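Local coordinates for protein DNA alpha-glucosyltransferase (Enterobacteria phage T4, PDB 1Y6F) that belongs to the GT-B clan of glycosyltransferases, with two parallel-sheet domains, and is modelled here with bound DNA and uridine-5'-diphosphate-glucose, at residues D138-H143 / E170-Y175; V174-P179 / L304-E309; S123-L128 / K151-E156; R5-M10 / D79-N84. One frame throughout, in Å; residues are numbered along the deposited sequence.

Interactions 1, 2 and 4 all reach one parallel sheet, ordered 60-62, 36-42, 5-10, 80-85, 111-115, 139-142, 175-176. Interaction 4 pairs two inner strands. Interaction 1 adds edge strand 175-176 to strand 139-142, with centres about 16 Å from interaction 4. Interaction 2 continues from that edge strand to loop 304-309, which comes far later in the chain, and lies about 13 Å from interaction 1. The two share V174 and Y175, and both touch UPG. Interaction 3 joins helices 121-124 and 148-157 beside bound DNA, about 13 Å from interaction 1. In chain order interaction 4 closes first, and interactions 1 and 3 alternate. The sheet edge thus leads to UPG, while interaction 3 meets the DNA.

Interaction 1. Residues D138-H143 / E170-Y175; sequences DVIFSH and EAPTVY. With UPG (uridine-5'-diphosphate-glucose), chain E.
F141 overlaps Y175 through one side of its ring: CD2 of F141 lies 3.8 Å from CB of Y175. The two side chains sit on the same face of the sheet, and helix 390-402 covers them there. Beneath them the backbones pair as parallel strands. Y175 N donates to I140 O at 2.9 Å. S142 N donates to Y175 O at 3.0 Å. The same Y175 O also receives a CA-H...O contact from F141 CA.

I140 reaches back along 170-175. Its CD1 meets CB of P172 at 3.9 Å, and its CG2 faces CG2 of V174. V174 CG1 stands anti to the backbone N (chi1 169°), which brings it to 3.3 Å from S142 OG. That hydroxyl is bonded to N150 of helix 148-157. One residue on, H143 leaves the strand, and its NE2 makes a weak hydrogen bond of 2.9 Å to UPG O6', which lies in the ring plane. H143 ND1 is held by S307. Backbone bonds thus set the edge strand in place, apolar contacts fill its flanks, and the imidazole at the strand's end is held from both nitrogens.

Interaction 2. Residues V174-P179 / L304-E309; sequences VYNFQP and LQRSLE. With UPG (uridine-5'-diphosphate-glucose), chain E.
N176 OD1 is gripped by two nitrogens of R306. NE donates to it at 3.0 Å and NH1 at 3.1 Å. The guanidinium comes side-on, with the oxygen in its plane. NH1 lies in the carbonyl plane of N176, while NE is tilted 25° from it. R306 bends at chi3 (-63°), which turns its flat end back to N176. Its NH1 also forms a salt bridge with E396 of helix 390-402.

The amide of N176 is stacked on that of Q305, their planes 8° apart and N176 CG 3.4 Å from Q305 NE2. D145 N binds the oxygen of the Q305 amide. The end of Q178 crosses one face of the R306 guanidinium at a steep tilt. P179 CD lies 3.7 Å from S307 CB, and P179 CG approaches L308 O at 3.2 Å.

Both segments end at UPG. P179 CB is 3.7 Å from O6' of UPG, and CG of E309, at the N-cap of helix 310-317, is 3.3 Å from its O3'. The contact joins the end of the first sheet to a loop leading out of the second. E396 probably offsets the charge of R306, while N176 OD1 takes up two of its N-H groups and fixes the guanidinium's direction.

Interaction 3. Residues S123-L128 / K151-E156; sequences SLRRNL and KVLMKE. With nucleotides of chain A.
R125 turns sharply at chi2 (-70°), and this swings its guanidinium across to helix 148-157. E156 does the reverse: its chain is extended beyond CG (chi2 -175°), so the carboxylate reaches out to meet it. The two come from opposite directions and form an end-on, two-point salt bridge. R125 NH2 donates to E156 OE1 at 2.7 Å, and R125 NH1 to E156 OE2 at 3.2 Å. Their planes are 46° apart. OE2 is met on its syn side, whereas OE1 is approached from above the carboxylate plane.

L153 supplies the floor. Its CD2 lies over one face of the R125 guanidinium, 3.4 Å from NH2. Its other methyl, CD1, meets L124 CB at 3.7 Å, so the two branches of one leucine serve both neighbours. L124 also packs on F149 of helix 148-157.

The other side of segment 123-128 faces DNA. S123 OG donates a hydrogen bond of 2.7 Å to OP1 of DT6 of chain A. R126 passes along the backbone of the nucleic acid, its guanidinium having O3' of DT6 of chain A over one face, with NH1 3.0 Å away. R125 and R126 are the two central residues of a type I turn from L124 to N127. The chemistry implies a division of labour: one arginine ties the turn to the helix by charge, while S123 and R126 meet the sugar-phosphate chain.

Interaction 4. Residues R5-M10 / D79-N84; sequences RICIFM and DILIIN
I6 and I80 lie side by side and point the same way, with their CD1 methyls 3.4 Å apart. The chain of I6 is bent at chi2 (-62°), which turns CD1 over I80. I6 CG2 then meets I82 CD1 at 4.0 Å, and V113 of strand 111-115 packs on both I80 and I82. C7, F9, L81 and I83 occupy the other face. There L81 CD2 slips between the CB atoms of C7 and F9, 4.0 Å from each.

Between these two layers the backbones run parallel in register, with axes 4.6 Å apart and a crossing angle of -21°. The bonds form the usual parallel ladder. C7 N and F9 N donate to I80 O and I82 O, and I82 N and N84 N donate to C7 O and F9 O.

The polar edge lies at the start of the strands. R5 O accepts from both D79 N, at 2.7 Å, and I80 N, at 3.2 Å. D79 OD1 in turn takes the N-H of R5 at 2.9 Å, on its anti side. The R5 guanidinium leads away to E36 and D77. This is the inner strand pairing of a Rossmann-like sheet, as expected of a GT-B domain. Its apolar faces are buried. Main-chain bonds satisfy the N-H groups along the seam, and the D79 carboxylate takes that of R5 at the partly exposed edge.

Interaction 1. Residues D138-H143 / E170-Y175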
# COMPACT_ATOMS: atom_id res chain seq x y z
N ASP C 138 5.76 -21.38 9.17
CA ASP C 138 4.81 -22.12 9.99
C ASP C 138 3.44 -21.53 9.70
O ASP C 138 2.41 -22.13 9.99
CB ASP C 138 5.14 -21.98 11.48
CG ASP C 138 6.46 -22.65 11.86
OD1 ASP C 138 7.30 -21.98 12.52
OD2 ASP C 138 6.66 -23.84 11.49
N VAL C 139 3.45 -20.33 9.12
CA VAL C 139 2.22 -19.63 8.75
C VAL C 139 2.48 -18.80 7.49
O VAL C 139 3.55 -18.19 7.35
CB VAL C 139 1.74 -18.68 9.88
CG1 VAL C 139 0.55 -17.83 9.40
CG2 VAL C 139 1.31 -19.50 11.09
N ILE C 140 1.50 -18.78 6.59
CA ILE C 140 1.62 -18.03 5.34
C ILE C 140 0.35 -17.23 5.07
O ILE C 140 -0.76 -17.69 5.35
CB ILE C 140 1.84 -18.98 4.14
CG1 ILE C 140 2.99 -19.94 4.42
CG2 ILE C 140 2.16 -18.18 2.89
CD1 ILE C 140 3.05 -21.10 3.45
N PHE C 141 0.51 -16.04 4.52
CA PHE C 141 -0.63 -15.18 4.20
C PHE C 141 -0.48 -14.70 2.77
O PHE C 141 0.63 -14.68 2.25
CB PHE C 141 -0.68 -13.93 5.10
CG PHE C 141 -0.95 -14.20 6.55
CD1 PHE C 141 0.09 -14.32 7.46
CD2 PHE C 141 -2.25 -14.30 7.03
CE1 PHE C 141 -0.15 -14.52 8.81
CE2 PHE C 141 -2.51 -14.51 8.37
CZ PHE C 141 -1.46 -14.61 9.27
N SER C 142 -1.59 -14.30 2.14
CA SER C 142 -1.58 -13.74 0.78
C SER C 142 -2.81 -12.84 0.67
O SER C 142 -3.70 -12.90 1.52
CB SER C 142 -1.66 -14.83 -0.29
OG SER C 142 -2.97 -15.39 -0.34
N HIS C 143 -2.85 -12.01 -0.36
CA HIS C 143 -3.99 -11.11 -0.55
C HIS C 143 -5.23 -11.81 -1.13
O HIS C 143 -6.34 -11.28 -1.03
CB HIS C 143 -3.63 -9.95 -1.49
CG HIS C 143 -2.79 -8.90 -0.85
ND1 HIS C 143 -3.24 -8.12 0.19
CD2 HIS C 143 -1.51 -8.52 -1.08
CE1 HIS C 143 -2.26 -7.32 0.58
NE2 HIS C 143 -1.21 -7.54 -0.17
N GLU C 170 1.29 -32.74 0.30
CA GLU C 170 0.49 -31.78 1.06
C GLU C 170 1.03 -30.34 1.09
O GLU C 170 2.12 -30.07 1.60
CB GLU C 170 0.28 -32.28 2.49
CG GLU C 170 -0.53 -31.33 3.36
CD GLU C 170 -1.93 -31.09 2.81
OE1 GLU C 170 -2.69 -32.07 2.67
OE2 GLU C 170 -2.25 -29.92 2.51
N ALA C 171 0.23 -29.42 0.56
CA ALA C 171 0.60 -28.01 0.51
C ALA C 171 0.05 -27.26 1.73
O ALA C 171 -1.12 -27.41 2.08
CB ALA C 171 0.07 -27.37 -0.77
N PRO C 172 0.89 -26.44 2.37
CA PRO C 172 0.52 -25.65 3.55
C PRO C 172 -0.72 -24.80 3.28
O PRO C 172 -1.02 -24.49 2.13
CB PRO C 172 1.75 -24.77 3.78
CG PRO C 172 2.86 -25.57 3.21
CD PRO C 172 2.26 -26.11 1.95
N THR C 173 -1.44 -24.44 4.33
CA THR C 173 -2.61 -23.59 4.15
C THR C 173 -2.09 -22.16 3.94
O THR C 173 -1.04 -21.80 4.46
CB THR C 173 -3.52 -23.56 5.40
OG1 THR C 173 -3.93 -24.89 5.74
CG2 THR C 173 -4.76 -22.72 5.13
N VAL C 174 -2.81 -21.37 3.16
CA VAL C 174 -2.44 -19.98 2.93
C VAL C 174 -3.63 -19.16 3.40
O VAL C 174 -4.70 -19.25 2.81
CB VAL C 174 -2.18 -19.67 1.44
CG1 VAL C 174 -2.06 -18.16 1.23
CG2 VAL C 174 -0.92 -20.34 0.99
N TYR C 175 -3.45 -18.41 4.48
CA TYR C 175 -4.55 -17.60 5.00
C TYR C 175 -4.56 -16.25 4.31
O TYR C 175 -3.53 -15.79 3.81
CB TYR C 175 -4.39 -17.37 6.49
CG TYR C 175 -4.39 -18.63 7.33
CD1 TYR C 175 -5.58 -19.24 7.71
CD2 TYR C 175 -3.19 -19.19 7.76
CE1 TYR C 175 -5.58 -20.38 8.51
CE2 TYR C 175 -3.16 -20.32 8.56
CZ TYR C 175 -4.36 -20.91 8.94
OH TYR C 175 -4.33 -22.01 9.76
N1 UPG E . 4.03 6.24 -0.58
C2 UPG E . 4.84 7.26 -0.13
N3 UPG E . 5.61 7.85 -1.10
C4 UPG E . 5.63 7.55 -2.44
C5 UPG E . 4.74 6.51 -2.83
C6 UPG E . 3.98 5.91 -1.91
O2 UPG E . 4.88 7.61 1.04
O4 UPG E . 6.42 8.13 -3.18
C1C UPG E . 3.24 5.51 0.41
C2C UPG E . 1.73 5.56 0.25
O2C UPG E . 1.21 6.69 0.90
C3C UPG E . 1.32 4.26 0.94
C4C UPG E . 2.44 3.31 0.52
O4C UPG E . 3.60 4.15 0.30
O3C UPG E . 1.35 4.43 2.35
C5C UPG E . 2.16 2.50 -0.73
O5C UPG E . 1.30 1.42 -0.41
PA UPG E . 0.12 0.96 -1.36
O1A UPG E . -0.38 -0.31 -0.80
O2A UPG E . -0.81 2.11 -1.52
O3A UPG E . 0.84 0.71 -2.80
PB UPG E . 1.99 -0.36 -3.24
O1B UPG E . 1.60 -0.92 -4.55
O2B UPG E . 3.29 0.35 -3.12
O3B UPG E . 1.89 -1.50 -2.13
C1' UPG E . 2.08 -2.94 -2.32
C2' UPG E . 1.03 -3.64 -3.18
C3' UPG E . -0.34 -3.34 -2.56
C4' UPG E . -0.38 -3.87 -1.11
C5' UPG E . 0.83 -3.37 -0.29
C6' UPG E . 0.97 -4.08 1.04
O2' UPG E . 1.09 -3.19 -4.53
O3' UPG E . -1.38 -3.93 -3.33
O4' UPG E . -1.58 -3.43 -0.49
O5' UPG E . 2.08 -3.56 -1.02
O6' UPG E . 0.22 -5.29 1.08

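Interaction 2. Residues V174-P179 / L304-E309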
# COMPACT_ATOMS: atom_id res chain seq x y z
N VAL C 174 -2.81 -21.37 3.16
CA VAL C 174 -2.44 -19.98 2.93
C VAL C 174 -3.63 -19.16 3.40
O VAL C 174 -4.70 -19.25 2.81
CB VAL C 174 -2.18 -19.67 1.44
CG1 VAL C 174 -2.06 -18.16 1.23
CG2 VAL C 174 -0.92 -20.34 0.99
N TYR C 175 -3.45 -18.41 4.48
CA TYR C 175 -4.55 -17.60 5.00
C TYR C 175 -4.56 -16.25 4.31
O TYR C 175 -3.53 -15.79 3.81
CB TYR C 175 -4.39 -17.37 6.49
CG TYR C 175 -4.39 -18.63 7.33
CD1 TYR C 175 -5.58 -19.24 7.71
CD2 TYR C 175 -3.19 -19.19 7.76
CE1 TYR C 175 -5.58 -20.38 8.51
CE2 TYR C 175 -3.16 -20.32 8.56
CZ TYR C 175 -4.36 -20.91 8.94
OH TYR C 175 -4.33 -22.01 9.76
N ASN C 176 -5.73 -15.64 4.26
CA ASN C 176 -5.91 -14.35 3.64
C ASN C 176 -5.71 -13.26 4.69
O ASN C 176 -6.02 -13.46 5.87
CB ASN C 176 -7.33 -14.26 3.05
CG ASN C 176 -7.69 -12.86 2.60
OD1 ASN C 176 -8.31 -12.09 3.34
ND2 ASN C 176 -7.30 -12.52 1.38
N PHE C 177 -5.18 -12.12 4.27
CA PHE C 177 -5.00 -11.04 5.22
C PHE C 177 -5.30 -9.74 4.52
O PHE C 177 -5.47 -9.72 3.30
CB PHE C 177 -3.57 -11.01 5.77
CG PHE C 177 -2.57 -10.41 4.81
CD1 PHE C 177 -2.12 -9.11 4.98
CD2 PHE C 177 -2.08 -11.16 3.75
CE1 PHE C 177 -1.19 -8.54 4.10
CE2 PHE C 177 -1.14 -10.61 2.85
CZ PHE C 177 -0.70 -9.30 3.03
N GLN C 178 -5.37 -8.66 5.29
CA GLN C 178 -5.60 -7.33 4.76
C GLN C 178 -4.48 -6.46 5.29
O GLN C 178 -4.08 -6.59 6.44
CB GLN C 178 -6.93 -6.77 5.25
CG GLN C 178 -8.15 -7.49 4.78
CD GLN C 178 -9.38 -6.86 5.36
OE1 GLN C 178 -9.69 -5.70 5.09
NE2 GLN C 178 -10.09 -7.62 6.19
N PRO C 179 -3.94 -5.58 4.46
CA PRO C 179 -2.86 -4.71 4.95
C PRO C 179 -3.53 -3.60 5.75
O PRO C 179 -4.04 -2.64 5.19
CB PRO C 179 -2.22 -4.22 3.66
CG PRO C 179 -3.39 -4.18 2.70
CD PRO C 179 -4.11 -5.46 3.00
N LEU C 304 -8.25 -9.84 -6.10
CA LEU C 304 -9.00 -9.10 -5.09
C LEU C 304 -9.95 -9.89 -4.21
O LEU C 304 -10.86 -10.57 -4.69
CB LEU C 304 -9.78 -7.96 -5.76
CG LEU C 304 -8.95 -6.93 -6.53
CD1 LEU C 304 -9.86 -5.97 -7.25
CD2 LEU C 304 -8.05 -6.18 -5.56
N GLN C 305 -9.75 -9.76 -2.91
CA GLN C 305 -10.59 -10.45 -1.94
C GLN C 305 -11.13 -9.41 -0.96
O GLN C 305 -12.27 -8.97 -1.10
CB GLN C 305 -9.80 -11.55 -1.21
CG GLN C 305 -10.70 -12.51 -0.43
CD GLN C 305 -10.04 -13.85 -0.14
OE1 GLN C 305 -9.33 -14.40 -0.99
NE2 GLN C 305 -10.29 -14.39 1.07
N ARG C 306 -10.31 -9.01 0.01
CA ARG C 306 -10.71 -8.00 0.99
C ARG C 306 -9.69 -6.86 1.08
O ARG C 306 -9.93 -5.85 1.74
CB ARG C 306 -10.85 -8.63 2.38
CG ARG C 306 -11.86 -9.76 2.50
CD ARG C 306 -12.00 -10.25 3.95
NE ARG C 306 -10.75 -10.81 4.48
CZ ARG C 306 -10.49 -10.97 5.77
NH1 ARG C 306 -9.33 -11.50 6.16
NH2 ARG C 306 -11.39 -10.61 6.69
N SER C 307 -8.57 -7.01 0.39
CA SER C 307 -7.51 -6.03 0.47
C SER C 307 -7.58 -4.72 -0.28
O SER C 307 -7.45 -4.66 -1.52
CB SER C 307 -6.15 -6.68 0.16
OG SER C 307 -5.68 -7.42 1.27
N LEU C 308 -7.76 -3.67 0.49
CA LEU C 308 -7.76 -2.33 -0.05
C LEU C 308 -6.25 -2.00 0.11
O LEU C 308 -5.53 -2.73 0.80
CB LEU C 308 -8.64 -1.44 0.83
CG LEU C 308 -9.57 -0.44 0.15
CD1 LEU C 308 -10.19 -1.06 -1.09
CD2 LEU C 308 -10.64 -0.00 1.14
N GLU C 309 -5.77 -0.95 -0.55
CA GLU C 309 -4.35 -0.56 -0.45
C GLU C 309 -4.16 0.61 0.50
O GLU C 309 -5.10 1.34 0.78
CB GLU C 309 -3.82 -0.19 -1.84
CG GLU C 309 -3.46 -1.39 -2.69
CD GLU C 309 -3.45 -1.08 -4.18
OE1 GLU C 309 -4.51 -1.24 -4.83
OE2 GLU C 309 -2.40 -0.66 -4.70
N1 UPG E . 4.03 6.24 -0.58
C2 UPG E . 4.84 7.26 -0.13
N3 UPG E . 5.61 7.85 -1.10
C4 UPG E . 5.63 7.55 -2.44
C5 UPG E . 4.74 6.51 -2.83
C6 UPG E . 3.98 5.91 -1.91
O2 UPG E . 4.88 7.61 1.04
O4 UPG E . 6.42 8.13 -3.18
C1C UPG E . 3.24 5.51 0.41
C2C UPG E . 1.73 5.56 0.25
O2C UPG E . 1.21 6.69 0.90
C3C UPG E . 1.32 4.26 0.94
C4C UPG E . 2.44 3.31 0.52
O4C UPG E . 3.60 4.15 0.30
O3C UPG E . 1.35 4.43 2.35
C5C UPG E . 2.16 2.50 -0.73
O5C UPG E . 1.30 1.42 -0.41
PA UPG E . 0.12 0.96 -1.36
O1A UPG E . -0.38 -0.31 -0.80
O2A UPG E . -0.81 2.11 -1.52
O3A UPG E . 0.84 0.71 -2.80
PB UPG E . 1.99 -0.36 -3.24
O1B UPG E . 1.60 -0.92 -4.55
O2B UPG E . 3.29 0.35 -3.12
O3B UPG E . 1.89 -1.50 -2.13
C1' UPG E . 2.08 -2.94 -2.32
C2' UPG E . 1.03 -3.64 -3.18
C3' UPG E . -0.34 -3.34 -2.56
C4' UPG E . -0.38 -3.87 -1.11
C5' UPG E . 0.83 -3.37 -0.29
C6' UPG E . 0.97 -4.08 1.04
O2' UPG E . 1.09 -3.19 -4.53
O3' UPG E . -1.38 -3.93 -3.33
O4' UPG E . -1.58 -3.43 -0.49
O5' UPG E . 2.08 -3.56 -1.02
O6' UPG E . 0.22 -5.29 1.08

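Interaction 3. Residues S123-L128 / K151-E156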
# COMPACT_ATOMS: atom_id res chain seq x y z
N SER C 123 5.63 -10.05 -10.79
CA SER C 123 6.32 -9.53 -9.61
C SER C 123 6.85 -10.71 -8.81
O SER C 123 8.02 -10.75 -8.45
CB SER C 123 5.38 -8.72 -8.72
OG SER C 123 5.32 -7.36 -9.13
N LEU C 124 5.97 -11.68 -8.55
CA LEU C 124 6.34 -12.86 -7.77
C LEU C 124 7.58 -13.55 -8.31
O LEU C 124 8.34 -14.14 -7.55
CB LEU C 124 5.19 -13.85 -7.74
CG LEU C 124 3.88 -13.36 -7.13
CD1 LEU C 124 2.82 -14.45 -7.22
CD2 LEU C 124 4.13 -12.95 -5.68
N ARG C 125 7.78 -13.46 -9.63
CA ARG C 125 8.92 -14.11 -10.27
C ARG C 125 10.25 -13.43 -10.01
O ARG C 125 11.29 -14.06 -10.14
CB ARG C 125 8.71 -14.20 -11.78
CG ARG C 125 7.60 -15.13 -12.19
CD ARG C 125 7.96 -16.58 -11.96
NE ARG C 125 6.78 -17.42 -12.16
CZ ARG C 125 6.74 -18.73 -11.95
NH1 ARG C 125 7.82 -19.38 -11.53
NH2 ARG C 125 5.60 -19.37 -12.14
N ARG C 126 10.23 -12.15 -9.64
CA ARG C 126 11.48 -11.45 -9.39
C ARG C 126 11.97 -11.61 -7.97
O ARG C 126 12.70 -10.77 -7.46
CB ARG C 126 11.33 -9.97 -9.74
CG ARG C 126 11.10 -9.72 -11.23
CD ARG C 126 11.42 -8.29 -11.62
NE ARG C 126 11.14 -8.04 -13.03
CZ ARG C 126 11.36 -6.87 -13.64
NH1 ARG C 126 11.87 -5.86 -12.96
NH2 ARG C 126 11.06 -6.73 -14.93
N ASN C 127 11.58 -12.70 -7.34
CA ASN C 127 11.98 -12.98 -5.97
C ASN C 127 12.96 -14.15 -5.92
O ASN C 127 12.87 -15.08 -6.71
CB ASN C 127 10.76 -13.31 -5.11
CG ASN C 127 10.02 -12.06 -4.65
OD1 ASN C 127 8.81 -12.09 -4.47
ND2 ASN C 127 10.76 -10.98 -4.43
N LEU C 128 13.91 -14.07 -4.99
CA LEU C 128 14.90 -15.13 -4.80
C LEU C 128 14.76 -15.68 -3.38
O LEU C 128 14.83 -14.94 -2.40
CB LEU C 128 16.32 -14.58 -5.02
CG LEU C 128 16.66 -14.10 -6.44
CD1 LEU C 128 18.04 -13.49 -6.47
CD2 LEU C 128 16.58 -15.28 -7.41
N LYS C 151 -2.79 -19.90 -6.69
CA LYS C 151 -3.11 -20.81 -7.78
C LYS C 151 -1.97 -21.25 -8.69
O LYS C 151 -2.06 -22.32 -9.29
CB LYS C 151 -4.24 -20.23 -8.65
CG LYS C 151 -5.56 -19.96 -7.91
CD LYS C 151 -6.03 -21.16 -7.09
CE LYS C 151 -7.36 -20.85 -6.42
NZ LYS C 151 -7.75 -21.87 -5.42
N VAL C 152 -0.92 -20.45 -8.82
CA VAL C 152 0.17 -20.88 -9.69
C VAL C 152 1.47 -21.19 -8.97
O VAL C 152 1.98 -22.30 -9.09
CB VAL C 152 0.40 -19.87 -10.86
CG1 VAL C 152 -0.12 -18.51 -10.50
CG2 VAL C 152 1.87 -19.79 -11.23
N LEU C 153 2.02 -20.26 -8.20
CA LEU C 153 3.27 -20.56 -7.51
C LEU C 153 3.19 -21.69 -6.47
O LEU C 153 4.11 -22.49 -6.37
CB LEU C 153 3.87 -19.31 -6.86
CG LEU C 153 4.63 -18.36 -7.79
CD1 LEU C 153 5.46 -17.41 -6.96
CD2 LEU C 153 5.54 -19.16 -8.71
N MET C 154 2.10 -21.75 -5.71
CA MET C 154 1.96 -22.80 -4.70
C MET C 154 1.70 -24.16 -5.35
O MET C 154 1.75 -25.20 -4.70
CB MET C 154 0.82 -22.48 -3.72
CG MET C 154 1.11 -21.39 -2.67
SD MET C 154 2.43 -21.76 -1.47
CE MET C 154 1.62 -22.91 -0.44
N LYS C 155 1.42 -24.14 -6.65
CA LYS C 155 1.16 -25.36 -7.38
C LYS C 155 2.49 -25.91 -7.87
O LYS C 155 2.70 -27.12 -7.92
CB LYS C 155 0.23 -25.07 -8.56
CG LYS C 155 -0.57 -26.26 -9.07
CD LYS C 155 -1.66 -26.68 -8.09
CE LYS C 155 -2.46 -27.88 -8.63
NZ LYS C 155 -3.52 -28.35 -7.69
N GLU C 156 3.41 -25.02 -8.22
CA GLU C 156 4.73 -25.42 -8.69
C GLU C 156 5.60 -26.05 -7.61
O GLU C 156 6.50 -26.82 -7.90
CB GLU C 156 5.49 -24.23 -9.28
CG GLU C 156 4.95 -23.69 -10.59
CD GLU C 156 5.83 -22.59 -11.17
OE1 GLU C 156 5.52 -22.11 -12.28
OE2 GLU C 156 6.83 -22.21 -10.52
P DT A 6 3.45 -5.49 -11.66
OP1 DT A 6 3.23 -6.37 -10.48
OP2 DT A 6 2.81 -4.15 -11.70
O5' DT A 6 5.02 -5.29 -11.90
C5' DT A 6 5.85 -6.41 -12.20
C4' DT A 6 7.21 -5.97 -12.66
O4' DT A 6 7.18 -5.48 -14.02
C3' DT A 6 7.89 -4.88 -11.82
O3' DT A 6 9.26 -5.24 -11.61
C2' DT A 6 7.83 -3.66 -12.72
C1' DT A 6 7.93 -4.28 -14.10
N1 DT A 6 7.36 -3.47 -15.19
C2 DT A 6 8.16 -3.19 -16.28
O2 DT A 6 9.31 -3.59 -16.38
N3 DT A 6 7.56 -2.42 -17.24
C4 DT A 6 6.26 -1.91 -17.23
O4 DT A 6 5.85 -1.22 -18.18
C5 DT A 6 5.49 -2.25 -16.06
C7 DT A 6 4.08 -1.75 -15.96
C6 DT A 6 6.07 -3.00 -15.12
O5' 3DR A 7 8.97 -3.99 -9.42
P 3DR A 7 10.08 -4.63 -10.37
OP1 3DR A 7 10.92 -3.51 -10.89
OP2 3DR A 7 10.72 -5.76 -9.66

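Interaction 4. Residues R5-M10 / D79-N84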
# COMPACT_ATOMS: atom_id res chain seq x y z
N ARG C 5 8.19 -11.61 21.87
CA ARG C 5 9.22 -10.83 21.21
C ARG C 5 9.06 -11.06 19.69
O ARG C 5 9.01 -12.19 19.22
CB ARG C 5 10.60 -11.28 21.72
CG ARG C 5 11.73 -10.35 21.39
CD ARG C 5 12.71 -10.20 22.56
NE ARG C 5 13.16 -8.81 22.68
CZ ARG C 5 14.00 -8.21 21.84
NH1 ARG C 5 14.33 -6.94 22.02
NH2 ARG C 5 14.52 -8.88 20.82
N ILE C 6 8.98 -9.97 18.93
CA ILE C 6 8.75 -10.03 17.49
C ILE C 6 9.87 -9.41 16.66
O ILE C 6 10.38 -8.35 17.00
CB ILE C 6 7.44 -9.29 17.11
CG1 ILE C 6 6.31 -9.71 18.05
CG2 ILE C 6 7.07 -9.56 15.65
CD1 ILE C 6 5.96 -11.17 17.98
N CYS C 7 10.23 -10.06 15.57
CA CYS C 7 11.22 -9.52 14.66
C CYS C 7 10.59 -9.44 13.27
O CYS C 7 10.20 -10.46 12.71
CB CYS C 7 12.48 -10.39 14.60
SG CYS C 7 13.69 -9.75 13.35
N ILE C 8 10.47 -8.23 12.74
CA ILE C 8 9.90 -8.02 11.42
C ILE C 8 11.08 -7.90 10.47
O ILE C 8 11.90 -7.00 10.61
CB ILE C 8 9.03 -6.76 11.39
CG1 ILE C 8 7.94 -6.88 12.46
CG2 ILE C 8 8.42 -6.59 10.00
CD1 ILE C 8 7.05 -5.69 12.60
N PHE C 9 11.14 -8.80 9.50
CA PHE C 9 12.25 -8.87 8.56
C PHE C 9 11.84 -8.60 7.12
O PHE C 9 10.92 -9.23 6.60
CB PHE C 9 12.87 -10.28 8.63
CG PHE C 9 14.22 -10.40 7.96
CD1 PHE C 9 14.71 -11.66 7.63
CD2 PHE C 9 15.02 -9.28 7.73
CE1 PHE C 9 15.99 -11.81 7.09
CE2 PHE C 9 16.29 -9.42 7.19
CZ PHE C 9 16.78 -10.68 6.86
N MET C 10 12.54 -7.67 6.49
CA MET C 10 12.30 -7.33 5.09
C MET C 10 13.60 -7.62 4.33
O MET C 10 14.52 -6.80 4.30
CB MET C 10 11.93 -5.86 4.98
CG MET C 10 10.62 -5.50 5.66
SD MET C 10 10.25 -3.74 5.43
CE MET C 10 11.25 -3.05 6.73
N ASP C 79 10.39 -14.50 19.27
CA ASP C 79 9.56 -15.66 19.48
C ASP C 79 8.84 -15.89 18.14
O ASP C 79 8.55 -17.03 17.76
CB ASP C 79 8.54 -15.40 20.59
CG ASP C 79 9.19 -15.28 21.96
OD1 ASP C 79 8.85 -14.32 22.69
OD2 ASP C 79 10.04 -16.14 22.31
N ILE C 80 8.61 -14.78 17.44
CA ILE C 80 7.94 -14.78 16.14
C ILE C 80 8.76 -14.00 15.13
O ILE C 80 9.09 -12.83 15.35
CB ILE C 80 6.57 -14.11 16.25
CG1 ILE C 80 5.70 -14.87 17.25
CG2 ILE C 80 5.92 -14.06 14.90
CD1 ILE C 80 4.40 -14.20 17.52
N LEU C 81 9.11 -14.65 14.03
CA LEU C 81 9.89 -14.02 12.97
C LEU C 81 8.92 -13.85 11.82
O LEU C 81 8.35 -14.83 11.32
CB LEU C 81 11.03 -14.93 12.54
CG LEU C 81 12.23 -14.29 11.84
CD1 LEU C 81 12.57 -15.11 10.61
CD2 LEU C 81 11.93 -12.85 11.48
N ILE C 82 8.75 -12.60 11.41
CA ILE C 82 7.85 -12.26 10.34
C ILE C 82 8.63 -11.72 9.14
O ILE C 82 9.21 -10.64 9.22
CB ILE C 82 6.87 -11.19 10.83
CG1 ILE C 82 5.94 -11.80 11.89
CG2 ILE C 82 6.10 -10.61 9.69
CD1 ILE C 82 4.96 -10.81 12.48
N ILE C 83 8.65 -12.47 8.05
CA ILE C 83 9.36 -12.05 6.84
C ILE C 83 8.36 -11.47 5.84
O ILE C 83 7.45 -12.17 5.39
CB ILE C 83 10.08 -13.25 6.22
CG1 ILE C 83 10.98 -13.89 7.28
CG2 ILE C 83 10.89 -12.82 5.02
CD1 ILE C 83 11.80 -15.08 6.76
N ASN C 84 8.51 -10.18 5.51
CA ASN C 84 7.59 -9.53 4.57
C ASN C 84 8.09 -9.39 3.14
O ASN C 84 7.32 -9.04 2.23
CB ASN C 84 7.19 -8.15 5.11
CG ASN C 84 6.32 -8.24 6.36
OD1 ASN C 84 5.26 -8.85 6.35
ND2 ASN C 84 6.78 -7.62 7.44